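Local coordinates for nitrogenase molybdenum-iron protein alpha chain (Clostridium pasteurianum, PDB 4WES), which forms, with the beta chain, the molybdenum-iron component of nitrogenase, which reduces dinitrogen to ammonia at an iron-molybdenum cofactor, at residues A[325-328]-A[329-332]; A[510-513]-A[514-517]; A[449-452]-A[453-457]; A[376-379]-A[380-383]. One frame throughout, in Å; residues are numbered along the deposited sequence. Where two conformers were deposited one is given.

Contact 1. Residues A[325-328]-A[329-332]; sequences DDLD and YFKE
Near the C-terminal end of the long helix 306-334, F330 folds back against D326, one turn earlier. The ring of F330 lies over the carbonyl of D326, whose O sits 3.1 Å above the ring plane, over its centre. That same oxygen accepts the backbone N of F330 at 2.9 Å, so the amide and the ring of one residue meet a single carbonyl. CG of F330 is anti to its own carbonyl carbon (chi1 -57°), which turns the ring back along the helix until its CZ reaches CB of D326 at 3.8 Å. Four i to i+4 bonds join 325-328 to 329-332, Y329 N to D325 O at 3.2 Å among them, although the helix is kinked at D325 and D326, whose N atoms lack a bond to the preceding turn. This side of the helix packs on helix 492-507: NE2 of H501 is hydrogen-bonded to OD1 of D326, and H501 also meets the F330 ring edge-to-face, while V504 touches both Y329 and F330. L327 adds a looser apolar approach, its CD2 standing 4.3 Å from CD2 of F330. On D328, OD2 accepts a hydrogen bond from NE2 of Q324.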
ATOM      1  N   ASP A 325      13.537 -31.043 -17.792  1.00 12.68           N
ATOM      2  CA  ASP A 325      12.838 -31.300 -16.534  1.00 13.84           C
ATOM      3  C   ASP A 325      11.541 -30.506 -16.437  1.00 12.34           C
ATOM      4  O   ASP A 325      10.521 -31.000 -15.935  1.00 13.74           O
ATOM      5  CB  ASP A 325      13.708 -31.017 -15.336  1.00 15.69           C
ATOM      6  CG  ASP A 325      14.833 -31.993 -15.145  1.00 20.60           C
ATOM      7  OD1 ASP A 325      14.845 -33.068 -15.758  1.00 23.32           O
ATOM      8  OD2 ASP A 325      15.709 -31.657 -14.302  1.00 26.96           O
ATOM      9  N   ASP A 326      11.553 -29.252 -16.870  1.00 11.98           N
ATOM     10  CA  ASP A 326      10.339 -28.442 -16.903  1.00 12.11           C
ATOM     11  C   ASP A 326       9.332 -29.045 -17.868  1.00 11.17           C
ATOM     12  O   ASP A 326       8.144 -29.147 -17.561  1.00 10.91           O
ATOM     13  CB  ASP A 326      10.659 -27.004 -17.331  1.00 13.05           C
ATOM     14  CG  ASP A 326      11.549 -26.264 -16.356  1.00 15.78           C
ATOM     15  OD1 ASP A 326      11.063 -25.779 -15.339  1.00 16.51           O
ATOM     16  OD2 ASP A 326      12.777 -26.104 -16.674  1.00 20.65           O
ATOM     17  N   LEU A 327       9.797 -29.419 -19.069  1.00 11.15           N
ATOM     18  CA  LEU A 327       8.900 -29.987 -20.062  1.00 11.83           C
ATOM     19  C   LEU A 327       8.218 -31.219 -19.515  1.00 11.29           C
ATOM     20  O   LEU A 327       7.009 -31.443 -19.751  1.00 11.85           O
ATOM     21  CB  LEU A 327       9.642 -30.344 -21.346  1.00 11.72           C
ATOM     22  CG  LEU A 327      10.409 -29.195 -22.015  1.00 11.95           C
ATOM     23  CD1 LEU A 327      11.062 -29.690 -23.294  1.00 13.36           C
ATOM     24  CD2 LEU A 327       9.503 -28.035 -22.292  1.00 13.44           C
ATOM     25  N   ASP A 328       8.957 -32.070 -18.831  1.00 11.34           N
ATOM     26  CA  ASP A 328       8.384 -33.309 -18.239  1.00 11.79           C
ATOM     27  C   ASP A 328       7.308 -32.970 -17.222  1.00 12.32           C
ATOM     28  O   ASP A 328       6.260 -33.629 -17.154  1.00 13.04           O
ATOM     29  CB  ASP A 328       9.475 -34.133 -17.565  1.00 13.49           C
ATOM     30  CG  ASP A 328      10.474 -34.754 -18.518  1.00 16.23           C
ATOM     31  OD1 ASP A 328      11.554 -35.159 -18.019  1.00 19.07           O
ATOM     32  OD2 ASP A 328      10.245 -34.785 -19.754  1.00 16.91           O
ATOM     33  N   TYR A 329       7.553 -31.947 -16.412  1.00 11.29           N
ATOM     34  CA  TYR A 329       6.606 -31.488 -15.404  1.00 11.28           C
ATOM     35  C   TYR A 329       5.330 -30.971 -16.047  1.00 11.22           C
ATOM     36  O   TYR A 329       4.240 -31.301 -15.583  1.00 11.29           O
ATOM     37  CB  TYR A 329       7.268 -30.406 -14.561  1.00 12.80           C
ATOM     38  CG  TYR A 329       6.409 -29.746 -13.505  1.00 12.39           C
ATOM     39  CD1 TYR A 329       6.103 -30.418 -12.340  1.00 15.33           C
ATOM     40  CD2 TYR A 329       5.990 -28.445 -13.633  1.00 14.10           C
ATOM     41  CE1 TYR A 329       5.366 -29.837 -11.352  1.00 19.81           C
ATOM     42  CE2 TYR A 329       5.226 -27.848 -12.636  1.00 16.16           C
ATOM     43  CZ  TYR A 329       4.929 -28.555 -11.493  1.00 19.70           C
ATOM     44  OH  TYR A 329       4.172 -27.988 -10.483  1.00 26.34           O
ATOM     45  N   PHE A 330       5.449 -30.185 -17.113  1.00 10.74           N
ATOM     46  CA  PHE A 330       4.245 -29.676 -17.759  1.00 10.22           C
ATOM     47  C   PHE A 330       3.374 -30.832 -18.237  1.00 10.62           C
ATOM     48  O   PHE A 330       2.134 -30.811 -18.081  1.00 10.81           O
ATOM     49  CB  PHE A 330       4.595 -28.766 -18.923  1.00 10.60           C
ATOM     50  CG  PHE A 330       5.480 -27.597 -18.555  1.00  9.55           C
ATOM     51  CD1 PHE A 330       5.445 -27.017 -17.315  1.00  9.76           C
ATOM     52  CD2 PHE A 330       6.412 -27.120 -19.491  1.00  9.96           C
ATOM     53  CE1 PHE A 330       6.287 -25.965 -17.001  1.00 10.46           C
ATOM     54  CE2 PHE A 330       7.256 -26.081 -19.186  1.00  9.36           C
ATOM     55  CZ  PHE A 330       7.196 -25.501 -17.941  1.00  9.76           C
ATOM     56  N   LYS A 331       3.996 -31.809 -18.893  1.00 10.75           N
ATOM     57  CA  LYS A 331       3.243 -32.964 -19.385  1.00 11.25           C
ATOM     58  C   LYS A 331       2.603 -33.735 -18.212  1.00 11.06           C
ATOM     59  O   LYS A 331       1.429 -34.126 -18.285  1.00 12.50           O
ATOM     60  CB  LYS A 331       4.116 -33.853 -20.255  1.00 12.73           C
ATOM     61  CG  LYS A 331       3.344 -35.014 -20.871  1.00 15.86           C
ATOM     62  CD  LYS A 331       4.138 -35.731 -21.928  1.00 21.93           C
ATOM     63  CE  LYS A 331       3.342 -36.850 -22.572  1.00 33.78           C
ATOM     64  NZ  LYS A 331       4.242 -37.668 -23.414  1.00 57.42           N
ATOM     65  N   GLU A 332       3.355 -33.961 -17.140  1.00 11.28           N
ATOM     66  CA  GLU A 332       2.811 -34.647 -15.976  0.53 12.60           C
ATOM     67  C   GLU A 332       1.556 -33.928 -15.452  1.00 12.19           C
ATOM     68  O   GLU A 332       0.553 -34.559 -15.103  1.00 13.81           O
ATOM     69  CB  GLU A 332       3.861 -34.767 -14.865  0.53 14.19           C
ATOM     70  CG  GLU A 332       3.408 -35.629 -13.695  0.53 22.99           C
ATOM     71  CD  GLU A 332       3.922 -35.171 -12.338  0.53 45.48           C
ATOM     72  OE1 GLU A 332       5.068 -34.671 -12.213  0.53 48.32           O
ATOM     73  OE2 GLU A 332       3.154 -35.338 -11.373  0.53124.79           O
TER

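Contact 2. Residues A[510-513]-A[514-517]; sequences PAWK and MITP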
ATOM      1  N   PRO A 510      -5.872 -22.855  -6.122  1.00  8.64           N
ATOM      2  CA  PRO A 510      -6.856 -23.523  -5.243  1.00  8.45           C
ATOM      3  C   PRO A 510      -8.254 -22.965  -5.319  1.00  8.68           C
ATOM      4  O   PRO A 510      -9.212 -23.716  -5.085  1.00  9.23           O
ATOM      5  CB  PRO A 510      -6.228 -23.380  -3.865  1.00  9.30           C
ATOM      6  CG  PRO A 510      -4.753 -23.342  -4.132  1.00  9.61           C
ATOM      7  CD  PRO A 510      -4.643 -22.519  -5.392  1.00  9.45           C
ATOM      8  N   ALA A 511      -8.400 -21.664  -5.573  1.00  8.94           N
ATOM      9  CA  ALA A 511      -9.724 -21.044  -5.478  1.00  9.12           C
ATOM     10  C   ALA A 511     -10.747 -21.634  -6.439  1.00  8.49           C
ATOM     11  O   ALA A 511     -11.947 -21.499  -6.206  1.00  9.97           O
ATOM     12  CB  ALA A 511      -9.626 -19.537  -5.662  1.00 11.22           C
ATOM     13  N   TRP A 512     -10.294 -22.278  -7.531  1.00  9.13           N
ATOM     14  CA  TRP A 512     -11.248 -22.884  -8.427  1.00 10.09           C
ATOM     15  C   TRP A 512     -12.169 -23.879  -7.708  1.00 11.23           C
ATOM     16  O   TRP A 512     -13.302 -24.073  -8.156  1.00 15.18           O
ATOM     17  CB  TRP A 512     -10.558 -23.610  -9.587  1.00 10.33           C
ATOM     18  CG  TRP A 512      -9.798 -22.746 -10.552  1.00  9.79           C
ATOM     19  CD1 TRP A 512      -8.474 -22.777 -10.793  1.00 10.37           C
ATOM     20  CD2 TRP A 512     -10.335 -21.713 -11.391  1.00  9.10           C
ATOM     21  NE1 TRP A 512      -8.144 -21.861 -11.749  1.00 10.51           N
ATOM     22  CE2 TRP A 512      -9.267 -21.194 -12.147  1.00  9.28           C
ATOM     23  CE3 TRP A 512     -11.626 -21.230 -11.631  1.00  9.26           C
ATOM     24  CZ2 TRP A 512      -9.442 -20.186 -13.086  1.00  9.61           C
ATOM     25  CZ3 TRP A 512     -11.794 -20.214 -12.573  1.00 10.23           C
ATOM     26  CH2 TRP A 512     -10.690 -19.712 -13.299  1.00  9.12           C
ATOM     27  N   LYS A 513     -11.679 -24.504  -6.655  1.00 10.15           N
ATOM     28  CA  LYS A 513     -12.420 -25.536  -5.935  1.00 10.07           C
ATOM     29  C   LYS A 513     -13.184 -24.960  -4.760  1.00 11.45           C
ATOM     30  O   LYS A 513     -13.812 -25.724  -4.011  1.00 14.34           O
ATOM     31  CB  LYS A 513     -11.491 -26.633  -5.445  1.00 13.27           C
ATOM     32  CG  LYS A 513     -10.799 -27.376  -6.581  1.00 20.06           C
ATOM     33  CD  LYS A 513      -9.898 -28.495  -6.058  1.00 30.76           C
ATOM     34  CE  LYS A 513      -9.320 -29.359  -7.172  1.00 49.74           C
ATOM     35  NZ  LYS A 513      -8.603 -30.557  -6.627  1.00102.99           N
ATOM     36  N   MET A 514     -13.147 -23.646  -4.566  1.00  9.93           N
ATOM     37  CA  MET A 514     -13.750 -22.984  -3.417  1.00 10.56           C
ATOM     38  C   MET A 514     -14.953 -22.139  -3.801  1.00  9.93           C
ATOM     39  O   MET A 514     -15.506 -21.434  -2.955  1.00 11.29           O
ATOM     40  CB  MET A 514     -12.739 -22.094  -2.726  1.00 11.40           C
ATOM     41  CG  MET A 514     -11.532 -22.818  -2.196  1.00 12.53           C
ATOM     42  SD  MET A 514     -10.303 -21.628  -1.643  1.00 15.11           S
ATOM     43  CE  MET A 514      -8.934 -22.717  -1.455  1.00 16.22           C
ATOM     44  N   ILE A 515     -15.381 -22.224  -5.055  1.00  9.94           N
ATOM     45  CA  ILE A 515     -16.405 -21.317  -5.551  1.00 10.53           C
ATOM     46  C   ILE A 515     -17.760 -21.527  -4.860  1.00 10.80           C
ATOM     47  O   ILE A 515     -18.446 -20.554  -4.562  1.00 12.09           O
ATOM     48  CB  ILE A 515     -16.500 -21.454  -7.069  1.00 10.42           C
ATOM     49  CG1 ILE A 515     -15.238 -20.876  -7.719  1.00 11.05           C
ATOM     50  CG2 ILE A 515     -17.742 -20.787  -7.621  1.00 12.48           C
ATOM     51  CD1 ILE A 515     -15.099 -21.090  -9.203  1.00 12.50           C
ATOM     52  N   THR A 516     -18.156 -22.762  -4.598  1.00 11.45           N
ATOM     53  CA  THR A 516     -19.458 -23.012  -3.956  1.00 11.62           C
ATOM     54  C   THR A 516     -19.318 -22.814  -2.460  1.00 11.94           C
ATOM     55  O   THR A 516     -18.478 -23.468  -1.841  1.00 14.10           O
ATOM     56  CB  THR A 516     -19.940 -24.432  -4.240  1.00 14.67           C
ATOM     57  OG1 THR A 516     -20.006 -24.625  -5.649  1.00 18.23           O
ATOM     58  CG2 THR A 516     -21.292 -24.729  -3.611  1.00 16.47           C
ATOM     59  N   PRO A 517     -20.169 -21.967  -1.862  1.00 12.26           N
ATOM     60  CA  PRO A 517     -20.101 -21.756  -0.419  1.00 13.44           C
ATOM     61  C   PRO A 517     -20.657 -22.955   0.339  1.00 13.94           C
ATOM     62  O   PRO A 517     -21.471 -23.714  -0.191  1.00 13.21           O
ATOM     63  CB  PRO A 517     -20.975 -20.530  -0.204  1.00 17.59           C
ATOM     64  CG  PRO A 517     -21.960 -20.578  -1.311  1.00 19.99           C
ATOM     65  CD  PRO A 517     -21.206 -21.119  -2.482  1.00 13.74           C
TER
HETATM   66  O   HOH W   1     -15.497 -24.803  -6.937  1.00 24.52           O
HETATM   67  O   HOH W   2     -16.777 -25.284  -4.753  1.00 33.85           O
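Residues 510-513 make a short 3-10 turn in which K513 N bonds to P510 O at 3.0 Å and M514 N bonds to A511 O, also at 3.0 Å. The second bond is straight at hydrogen (162°), yet the donor lies well above the carbonyl plane of A511, as the tight winding of a 3-10 turn allows. From M514 the side chain, extended beyond CG, runs back alongside P510 and A511. Its CE reaches CB of P510 at 3.7 Å, and SD passes CA of A511 at 3.9 Å. I515 turns back beside W512: CG1 is anti to its own carbonyl carbon (chi1 -70°), and CD1 comes to the edge of the indole, near the ring plane, 4.2 Å from CE3. The indole NE1 donates to the carbonyl O of G506, at the end of helix 492-507, and ties the turn to the helix it follows. Where the turn opens out, two waters carry on the bonding. One donates to W512 O and accepts from I515 N; the other accepts from T516 N at 2.9 Å and donates weakly to K513 O. The turn lies against a beta chain: E333 of the beta chain packs on P510 and M514, and I304 of the beta chain on A511 and W512. Water, rather than direct backbone bonds, thus links the amides of I515 and T516 to the carbonyls of W512 and K513, while M514 O is held across the subunit interface by NH1 of R296 of the beta chain.

Contact 3. Residues A[449-452]-A[453-457]; sequences MEVV and LEKLK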
ATOM      1  N   MET A 449     -19.504 -19.086 -27.998  1.00  9.88           N
ATOM      2  CA  MET A 449     -18.564 -19.483 -26.955  1.00 10.16           C
ATOM      3  C   MET A 449     -19.293 -20.162 -25.774  1.00 10.41           C
ATOM      4  O   MET A 449     -18.805 -21.162 -25.219  1.00 10.87           O
ATOM      5  CB  MET A 449     -17.767 -18.276 -26.483  1.00  9.92           C
ATOM      6  CG  MET A 449     -16.650 -18.673 -25.547  1.00 10.61           C
ATOM      7  SD  MET A 449     -15.732 -17.279 -24.854  1.00 11.47           S
ATOM      8  CE  MET A 449     -16.928 -16.679 -23.665  1.00 11.69           C
ATOM      9  N   GLU A 450     -20.440 -19.601 -25.397  1.00 11.18           N
ATOM     10  CA  GLU A 450     -21.171 -20.179 -24.287  1.00 11.56           C
ATOM     11  C   GLU A 450     -21.673 -21.584 -24.586  1.00 11.47           C
ATOM     12  O   GLU A 450     -21.650 -22.432 -23.728  1.00 11.75           O
ATOM     13  CB  GLU A 450     -22.307 -19.284 -23.886  1.00 13.30           C
ATOM     14  CG  GLU A 450     -21.828 -18.052 -23.084  1.00 15.83           C
ATOM     15  CD  GLU A 450     -22.901 -17.581 -22.128  1.00 19.03           C
ATOM     16  OE1 GLU A 450     -22.637 -17.595 -20.880  1.00 22.71           O
ATOM     17  OE2 GLU A 450     -24.021 -17.248 -22.640  1.00 26.74           O
ATOM     18  N   VAL A 451     -22.100 -21.833 -25.824  1.00 11.10           N
ATOM     19  CA  VAL A 451     -22.523 -23.180 -26.207  1.00 12.25           C
ATOM     20  C   VAL A 451     -21.335 -24.149 -26.123  1.00 10.80           C
ATOM     21  O   VAL A 451     -21.447 -25.243 -25.571  1.00 12.46           O
ATOM     22  CB  VAL A 451     -23.186 -23.226 -27.593  1.00 12.58           C
ATOM     23  CG1 VAL A 451     -23.521 -24.640 -27.966  1.00 12.74           C
ATOM     24  CG2 VAL A 451     -24.446 -22.377 -27.603  1.00 13.16           C
ATOM     25  N   VAL A 452     -20.178 -23.744 -26.665  1.00 11.49           N
ATOM     26  CA  VAL A 452     -18.959 -24.553 -26.598  1.00 11.20           C
ATOM     27  C   VAL A 452     -18.614 -24.895 -25.145  1.00 10.84           C
ATOM     28  O   VAL A 452     -18.340 -26.065 -24.819  1.00 11.44           O
ATOM     29  CB  VAL A 452     -17.793 -23.844 -27.262  1.00 11.86           C
ATOM     30  CG1 VAL A 452     -16.470 -24.513 -26.907  1.00 13.08           C
ATOM     31  CG2 VAL A 452     -18.006 -23.780 -28.777  1.00 13.43           C
ATOM     32  N   LEU A 453     -18.615 -23.889 -24.274  1.00 10.56           N
ATOM     33  CA  LEU A 453     -18.276 -24.101 -22.859  1.00 10.92           C
ATOM     34  C   LEU A 453     -19.227 -25.089 -22.208  1.00 11.09           C
ATOM     35  O   LEU A 453     -18.816 -25.970 -21.455  1.00 12.16           O
ATOM     36  CB  LEU A 453     -18.282 -22.777 -22.119  1.00 10.95           C
ATOM     37  CG  LEU A 453     -17.060 -21.891 -22.392  1.00 10.71           C
ATOM     38  CD1 LEU A 453     -17.345 -20.449 -22.040  1.00 10.86           C
ATOM     39  CD2 LEU A 453     -15.854 -22.383 -21.632  1.00 11.63           C
ATOM     40  N   GLU A 454     -20.520 -24.933 -22.476  1.00 11.26           N
ATOM     41  CA  GLU A 454     -21.536 -25.783 -21.837  1.00 12.78           C
ATOM     42  C   GLU A 454     -21.453 -27.216 -22.330  1.00 13.30           C
ATOM     43  O   GLU A 454     -21.570 -28.179 -21.553  1.00 15.76           O
ATOM     44  CB  GLU A 454     -22.928 -25.200 -22.025  1.00 16.94           C
ATOM     45  CG  GLU A 454     -23.996 -26.021 -21.277  1.00 23.84           C
ATOM     46  CD  GLU A 454     -25.315 -26.064 -22.012  1.00 50.91           C
ATOM     47  OE1 GLU A 454     -26.219 -25.269 -21.669  1.00 82.42           O
ATOM     48  OE2 GLU A 454     -25.442 -26.894 -22.941  1.00 85.80           O
ATOM     49  N   LYS A 455     -21.274 -27.384 -23.629  1.00 12.49           N
ATOM     50  CA  LYS A 455     -21.315 -28.720 -24.245  1.00 13.75           C
ATOM     51  C   LYS A 455     -20.036 -29.479 -24.024  1.00 13.10           C
ATOM     52  O   LYS A 455     -20.058 -30.675 -23.769  1.00 16.90           O
ATOM     53  CB  LYS A 455     -21.643 -28.623 -25.737  1.00 14.82           C
ATOM     54  CG  LYS A 455     -23.048 -28.080 -26.012  1.00 17.09           C
ATOM     55  CD  LYS A 455     -24.170 -28.950 -25.465  1.00 22.20           C
ATOM     56  CE  LYS A 455     -25.522 -28.337 -25.791  1.00 25.09           C
ATOM     57  NZ  LYS A 455     -26.649 -29.054 -25.153  1.00 41.33           N
ATOM     58  N   LEU A 456     -18.897 -28.814 -24.192  1.00 12.98           N
ATOM     59  CA  LEU A 456     -17.603 -29.502 -24.151  1.00 13.42           C
ATOM     60  C   LEU A 456     -16.904 -29.486 -22.793  1.00 14.12           C
ATOM     61  O   LEU A 456     -16.027 -30.319 -22.532  1.00 15.10           O
ATOM     62  CB  LEU A 456     -16.656 -28.967 -25.212  1.00 13.38           C
ATOM     63  CG  LEU A 456     -17.094 -29.146 -26.641  1.00 16.96           C
ATOM     64  CD1 LEU A 456     -15.976 -28.665 -27.565  1.00 17.66           C
ATOM     65  CD2 LEU A 456     -17.421 -30.584 -26.941  1.00 23.91           C
ATOM     66  N   LYS A 457     -17.244 -28.535 -21.935  1.00 13.06           N
ATOM     67  CA  LYS A 457     -16.653 -28.452 -20.610  1.00 12.48           C
ATOM     68  C   LYS A 457     -15.124 -28.561 -20.691  1.00 12.35           C
ATOM     69  O   LYS A 457     -14.500 -29.395 -20.054  1.00 13.57           O
ATOM     70  CB  LYS A 457     -17.256 -29.481 -19.661  1.00 14.89           C
ATOM     71  CG  LYS A 457     -18.786 -29.378 -19.597  1.00 18.98           C
ATOM     72  CD  LYS A 457     -19.406 -30.315 -18.611  1.00 27.33           C
ATOM     73  CE  LYS A 457     -20.928 -30.332 -18.779  1.00 59.18           C
ATOM     74  NZ  LYS A 457     -21.577 -28.981 -18.796  1.00 63.59           N
TER
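Residues 449-456 are regular alpha helix, the later part of helix 446-456, and four i to i+4 bonds join the two segments, from L453 N to M449 O through L456 N to V452 O, the latter at 2.9 Å. The helix covers the sheet that contains strands 361-367 and 460-462: M449, V452 and L453 touch F461, while V452 and L456 touch V364. On the sheet-facing side M449 and L453 run alongside each other in the same direction, with CG of M449 4.0 Å from CD1 of L453. The end of the methionine bends (chi3 74°), which keeps its CE 4.1 Å from the same CD1 of L453; M449 also packs on V470 and I471 of helix 465-473. V452 CG1 meets L456 CD1 more loosely, at 4.2 Å. Toward the N-terminal helix 5-10, CG1 of V451 touches the aliphatic CG of K455; I9 packs on V451 and L5 on K455. The ammonium of K455 makes a salt bridge with E454, NZ to OE2 at 3.3 Å. At K457 phi turns positive and the helix ends; its N still bonds to L453 O, and its NZ curls back to the carbonyl O of E454, 2.9 Å away, in the carbonyl plane and on a lone pair.

Contact 4. Residues A[376-379]-A[380-383]; sequences EGRE and VIPT
V380 N bonds to G377 O at 3.2 Å and I381 N to R378 O at 3.0 Å, each donor well above the plane of its carbonyl, as in 3-10 winding. One turn on, V380 O takes two donors from T383: the backbone N and the hydroxyl OG1, the latter at 2.7 Å on a lone pair. The charged ends are held from outside. R378 makes a salt bridge through NH1 with E271, and its NH2 bonds to H263 and N267; E376 pairs with R372, and E379 with K432. With the guanidinium thus gripped, CD1 of I381 sits over one face, 3.8 Å above the plane and over its centre. Arginine and isoleucine run alongside each other, the arginine bending at chi3 (62°) so that its flat end folds over the methyl. E376 meets V380 roughly crosswise, CB of the glutamate 3.8 Å from CG1 of the valine. CD of P382 lies against E379 O. At G377, the first step beyond helix 372-376, phi is 100° and psi 155°; a CB there would run into the preceding carbonyl O, so the position suits glycine. The whole is a glycine-terminated alpha helix running on into a 3-10 turn.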
ATOM      1  N   GLU A 376      -7.295 -22.997 -44.230  1.00 11.38           N
ATOM      2  CA  GLU A 376      -7.284 -24.101 -45.189  1.00 11.80           C
ATOM      3  C   GLU A 376      -5.960 -24.293 -45.899  1.00 12.08           C
ATOM      4  O   GLU A 376      -5.767 -25.300 -46.596  1.00 13.21           O
ATOM      5  CB  GLU A 376      -8.370 -23.878 -46.234  1.00 12.22           C
ATOM      6  CG  GLU A 376      -9.794 -23.767 -45.690  1.00 13.18           C
ATOM      7  CD  GLU A 376     -10.822 -23.425 -46.731  1.00 14.07           C
ATOM      8  OE1 GLU A 376     -10.754 -24.034 -47.839  1.00 15.24           O
ATOM      9  OE2 GLU A 376     -11.692 -22.556 -46.473  1.00 13.51           O
ATOM     10  N   GLY A 377      -5.072 -23.316 -45.778  1.00 12.22           N
ATOM     11  CA  GLY A 377      -3.818 -23.279 -46.482  1.00 12.37           C
ATOM     12  C   GLY A 377      -3.790 -22.399 -47.704  1.00 12.92           C
ATOM     13  O   GLY A 377      -4.834 -22.105 -48.306  1.00 12.73           O
ATOM     14  N   ARG A 378      -2.611 -21.931 -48.068  1.00 12.45           N
ATOM     15  CA  ARG A 378      -2.461 -21.029 -49.197  1.00 12.32           C
ATOM     16  C   ARG A 378      -2.856 -21.608 -50.548  1.00 14.23           C
ATOM     17  O   ARG A 378      -3.112 -20.866 -51.513  1.00 15.39           O
ATOM     18  CB  ARG A 378      -1.028 -20.488 -49.270  1.00 14.06           C
ATOM     19  CG  ARG A 378      -0.715 -19.466 -48.200  1.00 11.99           C
ATOM     20  CD  ARG A 378       0.729 -18.997 -48.266  1.00 12.67           C
ATOM     21  NE  ARG A 378       1.036 -18.332 -49.526  1.00 13.55           N
ATOM     22  CZ  ARG A 378       0.859 -17.036 -49.782  1.00 14.23           C
ATOM     23  NH1 ARG A 378       1.168 -16.568 -50.985  1.00 17.25           N
ATOM     24  NH2 ARG A 378       0.442 -16.193 -48.858  1.00 13.67           N
ATOM     25  N   GLU A 379      -2.941 -22.928 -50.631  1.00 14.14           N
ATOM     26  CA  GLU A 379      -3.364 -23.559 -51.870  1.00 15.40           C
ATOM     27  C   GLU A 379      -4.771 -23.137 -52.267  1.00 15.69           C
ATOM     28  O   GLU A 379      -5.098 -23.274 -53.439  1.00 17.59           O
ATOM     29  CB  GLU A 379      -3.299 -25.090 -51.788  1.00 20.99           C
ATOM     30  CG  GLU A 379      -4.055 -25.723 -50.641  1.00 29.73           C
ATOM     31  CD  GLU A 379      -3.178 -25.987 -49.413  1.00 41.56           C
ATOM     32  OE1 GLU A 379      -2.372 -25.092 -48.946  1.00 26.84           O
ATOM     33  OE2 GLU A 379      -3.324 -27.117 -48.899  1.00 52.08           O
ATOM     34  N   VAL A 380      -5.584 -22.633 -51.333  1.00 14.35           N
ATOM     35  CA  VAL A 380      -6.946 -22.228 -51.704  1.00 15.97           C
ATOM     36  C   VAL A 380      -7.030 -20.792 -52.238  1.00 15.01           C
ATOM     37  O   VAL A 380      -8.099 -20.367 -52.680  1.00 15.76           O
ATOM     38  CB  VAL A 380      -7.973 -22.423 -50.572  1.00 14.89           C
ATOM     39  CG1 VAL A 380      -7.899 -23.829 -50.004  1.00 16.82           C
ATOM     40  CG2 VAL A 380      -7.838 -21.353 -49.490  1.00 15.05           C
ATOM     41  N   ILE A 381      -5.932 -20.053 -52.235  1.00 15.52           N
ATOM     42  CA  ILE A 381      -5.965 -18.632 -52.614  1.00 16.04           C
ATOM     43  C   ILE A 381      -6.646 -18.373 -53.973  1.00 16.47           C
ATOM     44  O   ILE A 381      -7.467 -17.455 -54.093  1.00 18.21           O
ATOM     45  CB  ILE A 381      -4.566 -17.979 -52.515  1.00 15.38           C
ATOM     46  CG1 ILE A 381      -4.198 -17.774 -51.031  1.00 14.98           C
ATOM     47  CG2 ILE A 381      -4.530 -16.672 -53.280  1.00 16.72           C
ATOM     48  CD1 ILE A 381      -2.781 -17.299 -50.801  1.00 16.18           C
ATOM     49  N   PRO A 382      -6.355 -19.195 -55.002  1.00 18.12           N
ATOM     50  CA  PRO A 382      -7.000 -18.929 -56.306  1.00 19.39           C
ATOM     51  C   PRO A 382      -8.540 -19.003 -56.294  1.00 20.71           C
ATOM     52  O   PRO A 382      -9.183 -18.473 -57.215  1.00 25.08           O
ATOM     53  CB  PRO A 382      -6.421 -20.019 -57.204  1.00 25.23           C
ATOM     54  CG  PRO A 382      -5.083 -20.324 -56.603  1.00 23.60           C
ATOM     55  CD  PRO A 382      -5.296 -20.218 -55.121  1.00 19.51           C
ATOM     56  N   THR A 383      -9.109 -19.636 -55.270  1.00 18.11           N
ATOM     57  CA  THR A 383     -10.546 -19.836 -55.166  1.00 19.21           C
ATOM     58  C   THR A 383     -11.227 -18.807 -54.285  1.00 19.28           C
ATOM     59  O   THR A 383     -12.461 -18.819 -54.154  1.00 23.68           O
ATOM     60  CB  THR A 383     -10.887 -21.225 -54.569  1.00 20.59           C
ATOM     61  OG1 THR A 383     -10.615 -21.265 -53.153  1.00 18.58           O
ATOM     62  CG2 THR A 383     -10.204 -22.360 -55.292  1.00 22.70           C
TER

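Along the chain the order is contact 1, contact 4, contact 3, contact 2, and no two of them touch. Contacts 2 and 3 are the nearest pair, with centres 20 Å apart, while contacts 2 and 4 are the most distant at 47 Å. Helix 492-507 relates contacts 1 and 2: it packs against the helix of 325-332 and leads into the turn of 510-517. Contact 3 lies over the sheet holding strands 361-367 and 460-462, and contact 4 follows helix 372-376, just beyond strand 361-367. Together they run from a loop whose R378 side chain lies about 13 Å from the iron-molybdenum cluster out to a C-terminal tail packed on beta chains.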